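PDB 3WGY: meso-diaminopimelate dehydrogenase from Clostridium tetani, which catalyses the reversible NADP-dependent oxidative deamination of meso-2,6-diaminopimelate at its D-centre, here as a mutant crystallised with 4-methyl-2-oxovalerate. Local coordinates for residues 3-8 with 26-31. The protein carries 6 engineered substitutions. Numbering follows the deposited sequence.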
loop_
_atom_site.group_PDB
_atom_site.type_symbol
_atom_site.label_atom_id
_atom_site.label_comp_id
_atom_site.label_asym_id
_atom_site.label_seq_id
_atom_site.Cartn_x
_atom_site.Cartn_y
_atom_site.Cartn_z
ATOM N N SER B 3 29.914 3.997 -4.079
ATOM C CA SER B 3 29.451 4.281 -5.470
ATOM C C SER B 3 28.014 4.801 -5.465
ATOM O O SER B 3 27.079 4.096 -5.846
ATOM C CB SER B 3 29.548 3.013 -6.316
ATOM O OG SER B 3 28.858 1.943 -5.697
ATOM N N LYS B 4 27.867 6.052 -5.041
ATOM C CA LYS B 4 26.580 6.740 -4.930
ATOM C C LYS B 4 25.798 6.861 -6.234
ATOM O O LYS B 4 26.376 6.836 -7.317
ATOM C CB LYS B 4 26.816 8.149 -4.386
ATOM C CG LYS B 4 27.766 8.215 -3.205
ATOM C CD LYS B 4 27.095 7.744 -1.941
ATOM C CE LYS B 4 28.121 7.409 -0.882
ATOM N NZ LYS B 4 27.481 7.087 0.421
ATOM N N ILE B 5 24.479 7.004 -6.114
ATOM C CA ILE B 5 23.608 7.184 -7.277
ATOM C C ILE B 5 23.630 8.684 -7.576
ATOM O O ILE B 5 23.298 9.496 -6.718
ATOM C CB ILE B 5 22.146 6.732 -6.981
ATOM C CG1 ILE B 5 22.099 5.218 -6.755
ATOM C CG2 ILE B 5 21.237 7.088 -8.153
ATOM C CD1 ILE B 5 20.703 4.668 -6.497
ATOM N N ARG B 6 24.030 9.045 -8.792
ATOM C CA ARG B 6 24.135 10.449 -9.189
ATOM C C ARG B 6 22.810 11.036 -9.655
ATOM O O ARG B 6 22.320 10.715 -10.738
ATOM C CB ARG B 6 25.181 10.592 -10.296
ATOM C CG ARG B 6 26.593 10.177 -9.869
ATOM C CD ARG B 6 27.532 10.115 -11.065
ATOM N NE ARG B 6 27.033 9.159 -12.047
ATOM C CZ ARG B 6 27.651 8.851 -13.182
ATOM N NH1 ARG B 6 28.808 9.425 -13.487
ATOM N NH2 ARG B 6 27.104 7.973 -14.015
ATOM N N ILE B 7 22.242 11.918 -8.844
ATOM C CA ILE B 7 20.963 12.511 -9.189
ATOM C C ILE B 7 21.099 13.898 -9.803
ATOM O O ILE B 7 22.020 14.646 -9.484
ATOM C CB ILE B 7 20.037 12.596 -7.951
ATOM C CG1 ILE B 7 19.744 11.188 -7.411
ATOM C CG2 ILE B 7 18.736 13.302 -8.317
ATOM C CD1 ILE B 7 19.073 10.272 -8.397
ATOM N N GLY B 8 20.173 14.217 -10.699
ATOM C CA GLY B 8 20.161 15.514 -11.342
ATOM C C GLY B 8 18.764 16.082 -11.206
ATOM O O GLY B 8 17.786 15.386 -11.475
ATOM N N ASN B 26 19.212 10.412 2.098
ATOM C CA ASN B 26 19.565 9.168 1.421
ATOM C C ASN B 26 21.064 9.001 1.188
ATOM O O ASN B 26 21.605 9.423 0.164
ATOM C CB ASN B 26 18.812 9.089 0.095
ATOM C CG ASN B 26 17.306 9.017 0.288
ATOM O OD1 ASN B 26 16.717 7.935 0.304
ATOM N ND2 ASN B 26 16.679 10.171 0.454
ATOM N N ASP B 27 21.720 8.359 2.147
ATOM C CA ASP B 27 23.157 8.121 2.097
ATOM C C ASP B 27 23.705 7.489 0.817
ATOM O O ASP B 27 24.890 7.632 0.525
ATOM C CB ASP B 27 23.578 7.271 3.299
ATOM C CG ASP B 27 23.456 8.020 4.614
ATOM O OD1 ASP B 27 24.138 9.058 4.768
ATOM O OD2 ASP B 27 22.678 7.580 5.490
ATOM N N ASP B 28 22.874 6.791 0.054
ATOM C CA ASP B 28 23.364 6.168 -1.175
ATOM C C ASP B 28 23.220 7.059 -2.411
ATOM O O ASP B 28 23.508 6.634 -3.536
ATOM C CB ASP B 28 22.661 4.832 -1.402
ATOM C CG ASP B 28 21.189 4.988 -1.727
ATOM O OD1 ASP B 28 20.556 5.928 -1.207
ATOM O OD2 ASP B 28 20.668 4.147 -2.492
ATOM N N MET B 29 22.789 8.297 -2.203
ATOM C CA MET B 29 22.618 9.231 -3.314
ATOM C C MET B 29 23.463 10.484 -3.177
ATOM O O MET B 29 23.859 10.877 -2.075
ATOM C CB MET B 29 21.160 9.653 -3.440
ATOM C CG MET B 29 20.242 8.564 -3.910
ATOM S SD MET B 29 18.551 9.174 -3.913
ATOM C CE MET B 29 17.646 7.632 -4.083
ATOM N N GLU B 30 23.712 11.121 -4.313
ATOM C CA GLU B 30 24.499 12.339 -4.347
ATOM C C GLU B 30 23.885 13.264 -5.385
ATOM O O GLU B 30 23.544 12.832 -6.483
ATOM C CB GLU B 30 25.933 12.001 -4.730
ATOM C CG GLU B 30 26.970 12.909 -4.127
ATOM C CD GLU B 30 28.339 12.271 -4.142
ATOM O OE1 GLU B 30 28.889 12.067 -5.249
ATOM O OE2 GLU B 30 28.852 11.959 -3.044
ATOM N N LEU B 31 23.713 14.529 -5.024
ATOM C CA LEU B 31 23.154 15.499 -5.954
ATOM C C LEU B 31 24.310 16.008 -6.802
ATOM O O LEU B 31 25.291 16.515 -6.273
ATOM C CB LEU B 31 22.512 16.664 -5.199
ATOM C CG LEU B 31 21.880 17.751 -6.076
ATOM C CD1 LEU B 31 20.934 17.124 -7.099
ATOM C CD2 LEU B 31 21.135 18.742 -5.188
#
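Ile5, Ile7 and Glu30 link the two segments as parallel strands through their backbones. Ile5 N donates to Asp28 O at 2.8 Å. Glu30 N returns a bond to Ile5 O at 2.9 Å, and Ile7 N reaches Glu30 O with a nearly straight N-H...O angle of 174°. Ile5 therefore uses both its N-H and its carbonyl on this neighbour, straddling Met29. Ile5 O also receives a CA-H...O contact from Met29.

Asn26 to Met29 form a type I turn, closed by Met29 N on Asn26 O, which leads into the second strand. Lys4 reaches over this turn. Its chain bends at chi2 (-76°) and then runs extended, bringing Lys4 NZ to Asp27 O at 2.6 Å. The donor sits 22° off the carbonyl plane. The same side chain crosses Glu30 at about a right angle, Lys4 CB against Glu30 CB at 4.0 Å. Lys4 NZ stays 6.1 Å from Glu30 OE2, so the pair makes no salt bridge.

The apolar contacts lie on the sheet face that carries Ile5, Ile7, Met29 and Leu31, opposite Arg6 and Glu30. Ile5 CB meets Met29 CG at 4.1 Å, and Ile7 CG1 approaches Met29 SD at 4.2 Å. Separately, Leu31 CD1 packs against the backbone oxygen Ile7 O. Asp28 runs alongside Ile5, but its carboxylate forms a salt bridge with Arg289.

Strands 5-10 and 29-36 belong to a beta-alpha-beta unit with helix 14-23 between them, consistent with the start of a Rossmann-type dinucleotide-binding domain. Ile23 of that helix covers Ile7, Met29 and Leu31, while helix 276-296 packs on Ile5 and Met29. Strand 65-68 pairs with the far edge of strand 5-10.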